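Local coordinates for protein Dot/Icm T4SS effector (Legionella pneumophila subsp. pneumophila, PDB 4HFV) that is a putative effector of the Dot/Icm type IV secretion system, of unknown function but probably linked to metaeffector activity within the infected host cell, at residues 56-59 with 60-64; 70-73 with 74-78; 100-103 with 104-108. One frame throughout, in Å; residues are numbered along the deposited sequence.

Interaction 1 (56-59 with 60-64); sequences LLKT and IELLD
T59 and L63, one turn apart near the end of helix 49-64, lie side by side and point the same way, with T59 CG2 3.7 Å from L63 CD1. They belong to the tightly packed side of this amphipathic helix. I60 adds to that side by folding CG1 over the backbone of the turn before, 3.4 Å from L56 O. Buried T59 spends its hydroxyl on the helix itself, since OG1 is hydrogen-bonded to V55 O.

The looser, partly exposed side is polar. K58 sends its side chain off with CG opposite the backbone N (chi1 -178°), then bends at chi2 and chi3, which brings NZ alongside the E61 carboxylate. K58 NZ meets E61 OE1 at 2.9 Å in a salt bridge, on the syn side and 28° out of the carboxylate plane. The lysine's aliphatic part packs too, K58 CG lying 3.9 Å from L62 CD1.

Around the helix, L56, T59 and I60 touch helix 70-90, L57, I60 and L63 touch helix 9-27, and F133 of helix 120-136 packs on T59 and L63 and reaches across to L62.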
loop_
_atom_site.group_PDB
_atom_site.type_symbol
_atom_site.label_atom_id
_atom_site.label_comp_id
_atom_site.label_asym_id
_atom_site.label_seq_id
_atom_site.Cartn_x
_atom_site.Cartn_y
_atom_site.Cartn_z
ATOM N N LEU A 56 15.132 -9.710 -15.971
ATOM C CA LEU A 56 16.281 -8.871 -15.653
ATOM C C LEU A 56 16.744 -8.067 -16.860
ATOM O O LEU A 56 16.965 -6.870 -16.749
ATOM C CB LEU A 56 17.462 -9.714 -15.140
ATOM C CG LEU A 56 17.353 -10.151 -13.686
ATOM C CD1 LEU A 56 18.328 -11.348 -13.354
ATOM C CD2 LEU A 56 17.694 -8.923 -12.890
ATOM N N LEU A 57 16.896 -8.724 -18.006
ATOM C CA LEU A 57 17.307 -8.045 -19.216
ATOM C C LEU A 57 16.258 -7.054 -19.732
ATOM O O LEU A 57 16.619 -5.993 -20.282
ATOM C CB LEU A 57 17.696 -9.062 -20.314
ATOM C CG LEU A 57 18.941 -9.950 -20.061
ATOM C CD1 LEU A 57 19.122 -11.043 -21.154
ATOM C CD2 LEU A 57 20.141 -9.114 -19.972
ATOM N N LYS A 58 14.975 -7.377 -19.659
ATOM C CA LYS A 58 13.965 -6.404 -20.089
ATOM C C LYS A 58 13.968 -5.188 -19.151
ATOM O O LYS A 58 13.853 -4.039 -19.592
ATOM C CB LYS A 58 12.560 -6.994 -20.131
ATOM C CG LYS A 58 11.515 -6.051 -20.600
ATOM C CD LYS A 58 11.704 -5.552 -22.034
ATOM C CE LYS A 58 11.766 -6.702 -23.016
ATOM N NZ LYS A 58 11.851 -6.178 -24.426
ATOM N N THR A 59 14.123 -5.457 -17.874
ATOM C CA THR A 59 14.191 -4.386 -16.871
ATOM C C THR A 59 15.347 -3.466 -17.211
ATOM O O THR A 59 15.175 -2.253 -17.264
ATOM C CB THR A 59 14.230 -4.971 -15.435
ATOM O OG1 THR A 59 12.947 -5.516 -15.143
ATOM C CG2 THR A 59 14.586 -3.953 -14.370
ATOM N N ILE A 60 16.523 -4.031 -17.481
ATOM C CA ILE A 60 17.668 -3.223 -17.840
ATOM C C ILE A 60 17.464 -2.385 -19.108
ATOM O O ILE A 60 17.797 -1.202 -19.137
ATOM C CB ILE A 60 18.904 -4.121 -18.010
ATOM C CG1 ILE A 60 19.448 -4.548 -16.635
ATOM C CG2 ILE A 60 19.933 -3.403 -18.781
ATOM C CD1 ILE A 60 20.374 -5.820 -16.701
ATOM N N GLU A 61 16.918 -2.995 -20.161
ATOM C CA GLU A 61 16.590 -2.267 -21.408
ATOM C C GLU A 61 15.631 -1.078 -21.130
ATOM O O GLU A 61 15.759 0.028 -21.691
ATOM C CB GLU A 61 15.930 -3.258 -22.387
ATOM C CG GLU A 61 15.571 -2.705 -23.788
ATOM C CD GLU A 61 14.600 -3.623 -24.567
ATOM O OE1 GLU A 61 14.421 -4.795 -24.182
ATOM O OE2 GLU A 61 13.997 -3.178 -25.567
ATOM N N LEU A 62 14.647 -1.296 -20.278
ATOM C CA LEU A 62 13.626 -0.264 -20.060
ATOM C C LEU A 62 14.219 0.884 -19.231
ATOM O O LEU A 62 14.020 2.067 -19.531
ATOM C CB LEU A 62 12.367 -0.852 -19.398
ATOM C CG LEU A 62 11.505 -1.803 -20.270
ATOM C CD1 LEU A 62 10.446 -2.541 -19.431
ATOM C CD2 LEU A 62 10.867 -1.072 -21.426
ATOM N N LEU A 63 14.964 0.537 -18.194
ATOM C CA LEU A 63 15.639 1.570 -17.410
ATOM C C LEU A 63 16.618 2.369 -18.269
ATOM O O LEU A 63 16.675 3.595 -18.164
ATOM C CB LEU A 63 16.321 0.946 -16.188
ATOM C CG LEU A 63 15.345 0.355 -15.172
ATOM C CD1 LEU A 63 16.003 -0.496 -14.161
ATOM C CD2 LEU A 63 14.512 1.481 -14.447
ATOM N N ASP A 64 17.370 1.673 -19.128
ATOM C CA ASP A 64 18.307 2.323 -20.033
ATOM C C ASP A 64 17.582 3.352 -20.906
ATOM O O ASP A 64 18.103 4.416 -21.149
ATOM C CB ASP A 64 18.976 1.313 -20.955
ATOM C CG ASP A 64 20.081 0.505 -20.266
ATOM O OD1 ASP A 64 20.353 0.731 -19.072
ATOM O OD2 ASP A 64 20.690 -0.371 -20.944
#

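Interaction 2 (70-73 with 74-78); sequences PEDK and ARVLN
The first turns of helix 70-90 carry an i to i+4 salt bridge, E71 with R75, a standard way for an alpha-helix to pair opposite charges on its own surface. The helix opens with P70, whose carbonyl already takes part in the regular backbone ladder by accepting from A74 N.

E71 reaches forward with an extended chain, while R75 bends at chi3 (-59°) to bring its guanidinium back along the helix. The two side chains cross, and their charged groups are far from coplanar, the carboxylate and guanidinium planes standing 74° apart. R75 NH1 donates to E71 OE2 over 2.7 Å, from the anti side of that oxygen. The carboxylate oxygen sits at the guanidinium edge, close to its plane, yet the N-H...O angle of 144° leaves the bond bent. E71 O lies over one face of the same group.

The contact also has a buried side. V76 packs on L63 of helix 49-64 and on helix 120-136, and L77 packs on I60 and on Y9 of helix 9-27. N78 turns its amide back on the helix: its ND2 donates to A74 O over 2.7 Å from above the carbonyl plane, and that oxygen also accepts from N78 N, while N78 OD1 accepts from V7 N. The side chain of R75 is about 10 Å from that of R176, seen to bind succinate in a crystal structure of this protein though none is bound to this chain here; R75 itself pairs with E71.

The other edge partner of the arginine is a water molecule, which accepts from R75 NH2 at 2.6 Å and lies in the guanidinium plane.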
loop_
_atom_site.group_PDB
_atom_site.type_symbol
_atom_site.label_atom_id
_atom_site.label_comp_id
_atom_site.label_asym_id
_atom_site.label_seq_id
_atom_site.Cartn_x
_atom_site.Cartn_y
_atom_site.Cartn_z
ATOM N N PRO A 70 19.788 8.469 -11.734
ATOM C CA PRO A 70 20.565 7.250 -11.464
ATOM C C PRO A 70 20.138 6.469 -10.225
ATOM O O PRO A 70 20.207 5.226 -10.205
ATOM C CB PRO A 70 21.989 7.788 -11.268
ATOM C CG PRO A 70 22.019 9.115 -12.050
ATOM C CD PRO A 70 20.632 9.671 -11.842
ATOM N N GLU A 71 19.767 7.175 -9.167
ATOM C CA GLU A 71 19.432 6.480 -7.928
ATOM C C GLU A 71 18.109 5.700 -8.054
ATOM O O GLU A 71 17.964 4.627 -7.479
ATOM C CB GLU A 71 19.364 7.461 -6.752
ATOM C CG GLU A 71 18.955 6.776 -5.436
ATOM C CD GLU A 71 18.954 7.727 -4.237
ATOM O OE1 GLU A 71 19.923 8.499 -4.096
ATOM O OE2 GLU A 71 17.974 7.713 -3.447
ATOM N N ASP A 72 17.150 6.246 -8.798
ATOM C CA ASP A 72 15.876 5.557 -9.013
ATOM C C ASP A 72 16.080 4.335 -9.920
ATOM O O ASP A 72 15.540 3.263 -9.652
ATOM C CB ASP A 72 14.843 6.539 -9.584
ATOM C CG ASP A 72 13.522 5.876 -9.972
ATOM O OD1 ASP A 72 13.144 4.812 -9.407
ATOM O OD2 ASP A 72 12.848 6.457 -10.850
ATOM N N LYS A 73 16.900 4.483 -10.960
ATOM C CA LYS A 73 17.316 3.341 -11.775
ATOM C C LYS A 73 17.982 2.274 -10.900
ATOM O O LYS A 73 17.665 1.082 -10.972
ATOM C CB LYS A 73 18.286 3.776 -12.878
ATOM C CG LYS A 73 17.673 4.590 -13.993
ATOM C CD LYS A 73 18.743 5.151 -14.903
ATOM C CE LYS A 73 19.280 4.116 -15.849
ATOM N NZ LYS A 73 20.446 4.689 -16.620
ATOM N N ALA A 74 18.884 2.697 -10.029
ATOM C CA ALA A 74 19.555 1.716 -9.168
ATOM C C ALA A 74 18.567 1.011 -8.244
ATOM O O ALA A 74 18.612 -0.238 -8.026
ATOM C CB ALA A 74 20.694 2.395 -8.374
ATOM N N ARG A 75 17.658 1.790 -7.659
ATOM C CA ARG A 75 16.691 1.201 -6.729
ATOM C C ARG A 75 15.866 0.107 -7.397
ATOM O O ARG A 75 15.693 -0.983 -6.836
ATOM C CB ARG A 75 15.774 2.261 -6.110
ATOM C CG ARG A 75 14.897 1.650 -4.991
ATOM C CD ARG A 75 14.208 2.703 -4.098
ATOM N NE ARG A 75 15.164 3.585 -3.427
ATOM C CZ ARG A 75 15.465 4.826 -3.820
ATOM N NH1 ARG A 75 16.365 5.519 -3.122
ATOM N NH2 ARG A 75 14.887 5.375 -4.898
ATOM N N VAL A 76 15.388 0.372 -8.612
ATOM C CA VAL A 76 14.680 -0.663 -9.347
ATOM C C VAL A 76 15.510 -1.908 -9.624
ATOM O O VAL A 76 15.050 -3.049 -9.358
ATOM C CB VAL A 76 14.054 -0.140 -10.641
ATOM C CG1 VAL A 76 13.379 -1.288 -11.420
ATOM C CG2 VAL A 76 13.005 0.979 -10.308
ATOM N N LEU A 77 16.711 -1.742 -10.175
ATOM C CA LEU A 77 17.511 -2.919 -10.531
ATOM C C LEU A 77 17.955 -3.687 -9.274
ATOM O O LEU A 77 17.873 -4.902 -9.252
ATOM C CB LEU A 77 18.677 -2.563 -11.463
ATOM C CG LEU A 77 19.437 -3.738 -12.096
ATOM C CD1 LEU A 77 18.538 -4.710 -12.924
ATOM C CD2 LEU A 77 20.581 -3.234 -12.961
ATOM N N ASN A 78 18.401 -2.985 -8.225
ATOM C CA ASN A 78 18.745 -3.669 -6.981
ATOM C C ASN A 78 17.562 -4.465 -6.457
ATOM O O ASN A 78 17.707 -5.619 -6.069
ATOM C CB ASN A 78 19.182 -2.674 -5.899
ATOM C CG ASN A 78 20.634 -2.229 -6.045
ATOM O OD1 ASN A 78 21.498 -2.675 -5.300
ATOM N ND2 ASN A 78 20.893 -1.311 -6.948
HETATM O O HOH W 1 13.332 4.766 -6.856
#

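Interaction 3 (100-103 with 104-108); sequences SDFY and KSLTI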
loop_
_atom_site.group_PDB
_atom_site.type_symbol
_atom_site.label_atom_id
_atom_site.label_comp_id
_atom_site.label_asym_id
_atom_site.label_seq_id
_atom_site.Cartn_x
_atom_site.Cartn_y
_atom_site.Cartn_z
ATOM N N SER A 100 23.447 -22.822 -6.063
ATOM C CA SER A 100 23.172 -22.170 -7.353
ATOM C C SER A 100 24.242 -21.102 -7.596
ATOM O O SER A 100 24.371 -20.143 -6.817
ATOM C CB SER A 100 21.759 -21.532 -7.329
ATOM O OG SER A 100 21.645 -20.462 -8.262
ATOM N N ASP A 101 25.044 -21.289 -8.635
ATOM C CA ASP A 101 26.037 -20.281 -9.027
ATOM C C ASP A 101 25.349 -18.933 -9.348
ATOM O O ASP A 101 25.922 -17.860 -9.104
ATOM C CB ASP A 101 26.870 -20.748 -10.245
ATOM C CG ASP A 101 28.053 -21.653 -9.874
ATOM O OD1 ASP A 101 28.197 -22.055 -8.710
ATOM O OD2 ASP A 101 28.863 -21.956 -10.795
ATOM N N PHE A 102 24.150 -18.953 -9.930
ATOM C CA PHE A 102 23.470 -17.686 -10.262
ATOM C C PHE A 102 23.047 -16.967 -8.994
ATOM O O PHE A 102 23.189 -15.725 -8.873
ATOM C CB PHE A 102 22.278 -17.911 -11.205
ATOM C CG PHE A 102 21.761 -16.653 -11.849
ATOM C CD1 PHE A 102 22.574 -15.901 -12.705
ATOM C CD2 PHE A 102 20.443 -16.252 -11.648
ATOM C CE1 PHE A 102 22.077 -14.732 -13.331
ATOM C CE2 PHE A 102 19.927 -15.097 -12.260
ATOM C CZ PHE A 102 20.741 -14.329 -13.105
ATOM N N TYR A 103 22.577 -17.739 -8.022
ATOM C CA TYR A 103 22.258 -17.190 -6.718
ATOM C C TYR A 103 23.478 -16.526 -6.111
ATOM O O TYR A 103 23.442 -15.380 -5.658
ATOM C CB TYR A 103 21.760 -18.292 -5.776
ATOM C CG TYR A 103 21.427 -17.769 -4.375
ATOM C CD1 TYR A 103 20.145 -17.296 -4.074
ATOM C CD2 TYR A 103 22.401 -17.749 -3.368
ATOM C CE1 TYR A 103 19.822 -16.826 -2.785
ATOM C CE2 TYR A 103 22.097 -17.280 -2.080
ATOM C CZ TYR A 103 20.823 -16.839 -1.787
ATOM O OH TYR A 103 20.531 -16.371 -0.540
ATOM N N LYS A 104 24.591 -17.254 -6.105
ATOM C CA LYS A 104 25.826 -16.700 -5.594
ATOM C C LYS A 104 26.215 -15.396 -6.271
ATOM O O LYS A 104 26.716 -14.479 -5.607
ATOM C CB LYS A 104 26.964 -17.684 -5.760
ATOM C CG LYS A 104 26.994 -18.726 -4.709
ATOM C CD LYS A 104 28.431 -19.297 -4.520
ATOM C CE LYS A 104 28.838 -20.247 -5.618
ATOM N NZ LYS A 104 30.203 -20.894 -5.327
ATOM N N SER A 105 26.032 -15.348 -7.588
ATOM C CA SER A 105 26.363 -14.175 -8.380
ATOM C C SER A 105 25.480 -12.974 -8.022
ATOM O O SER A 105 25.953 -11.813 -8.001
ATOM C CB SER A 105 26.289 -14.509 -9.886
ATOM O OG SER A 105 24.971 -14.316 -10.424
ATOM N N LEU A 106 24.215 -13.249 -7.660
ATOM C CA LEU A 106 23.345 -12.182 -7.223
ATOM C C LEU A 106 23.793 -11.644 -5.857
ATOM O O LEU A 106 23.825 -10.437 -5.662
ATOM C CB LEU A 106 21.876 -12.651 -7.193
ATOM C CG LEU A 106 21.373 -12.953 -8.590
ATOM C CD1 LEU A 106 20.022 -13.648 -8.538
ATOM C CD2 LEU A 106 21.267 -11.689 -9.406
ATOM N N THR A 107 24.205 -12.518 -4.937
ATOM C CA THR A 107 24.691 -12.069 -3.646
ATOM C C THR A 107 25.895 -11.142 -3.840
ATOM O O THR A 107 25.999 -10.069 -3.217
ATOM C CB THR A 107 25.162 -13.251 -2.817
ATOM O OG1 THR A 107 24.070 -14.166 -2.650
ATOM C CG2 THR A 107 25.776 -12.780 -1.477
ATOM N N ILE A 108 26.822 -11.594 -4.689
ATOM C CA ILE A 108 28.024 -10.833 -5.034
ATOM C C ILE A 108 27.703 -9.507 -5.738
ATOM O O ILE A 108 28.250 -8.490 -5.377
ATOM C CB ILE A 108 29.004 -11.635 -5.956
ATOM C CG1 ILE A 108 29.484 -12.952 -5.305
ATOM C CG2 ILE A 108 30.192 -10.784 -6.322
ATOM C CD1 ILE A 108 30.179 -12.760 -4.033
#
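S105 OG sits between its own backbone N and carbonyl carbon (chi1 88°), a torsion that turns the hydroxyl back onto the preceding turn, where it donates to F102 O over 2.8 Å. F102 O also accepts from L106 N, so two donors grip this one carbonyl.

The F102 ring swings to the carbonyl side of its own residue (chi1 -166°), which carries it to the L106 side chain. L106 CG lies over one face; the nearest ring-to-methyl approach is 4.0 Å, from F102 CE2 to L106 CD1. A turn on, T107 OG1 makes a weak 3.3 Å bond to Y103 O, but its stronger partner is R85 NE of helix 70-90. On the exposed side D101 and K104 run side by side, D101 OD1 and K104 NZ 4.1 Å apart, too far for a salt bridge. The aromatic rings lie on the inner side: F102 packs on L56 and I20, and Y103 packs on I88.

A citrate, probably from the crystallisation liquor, is hydrogen-bonded to F102 N and S100 OG. S100 OG also accepts from Y103 N at 2.9 Å, the serine N-cap characteristic of the N-terminus of an alpha-helix.

How the interactions relate
All three interactions are turn-to-turn contacts along single helices, the third including the cap residue before its helix, yet their chemistry follows their place in the fold. Interaction 1 is the most buried and mainly apolar, with one ion pair on its partly exposed side. Interaction 2 combines a surface salt bridge with buried residues, and interaction 3 is a helix start with aromatic rings turned inward. The first two hold neighbouring helices together: I60 CG1 lies 3.8 Å from L77 CD1, and L63 CD1 3.9 Å from V76 CG1. Interaction 3 reaches interaction 1 through L56 CD1 and F102 CZ, 3.8 Å apart, whereas 70-78 and 100-108 do not touch, their nearest atoms being about 8 Å apart.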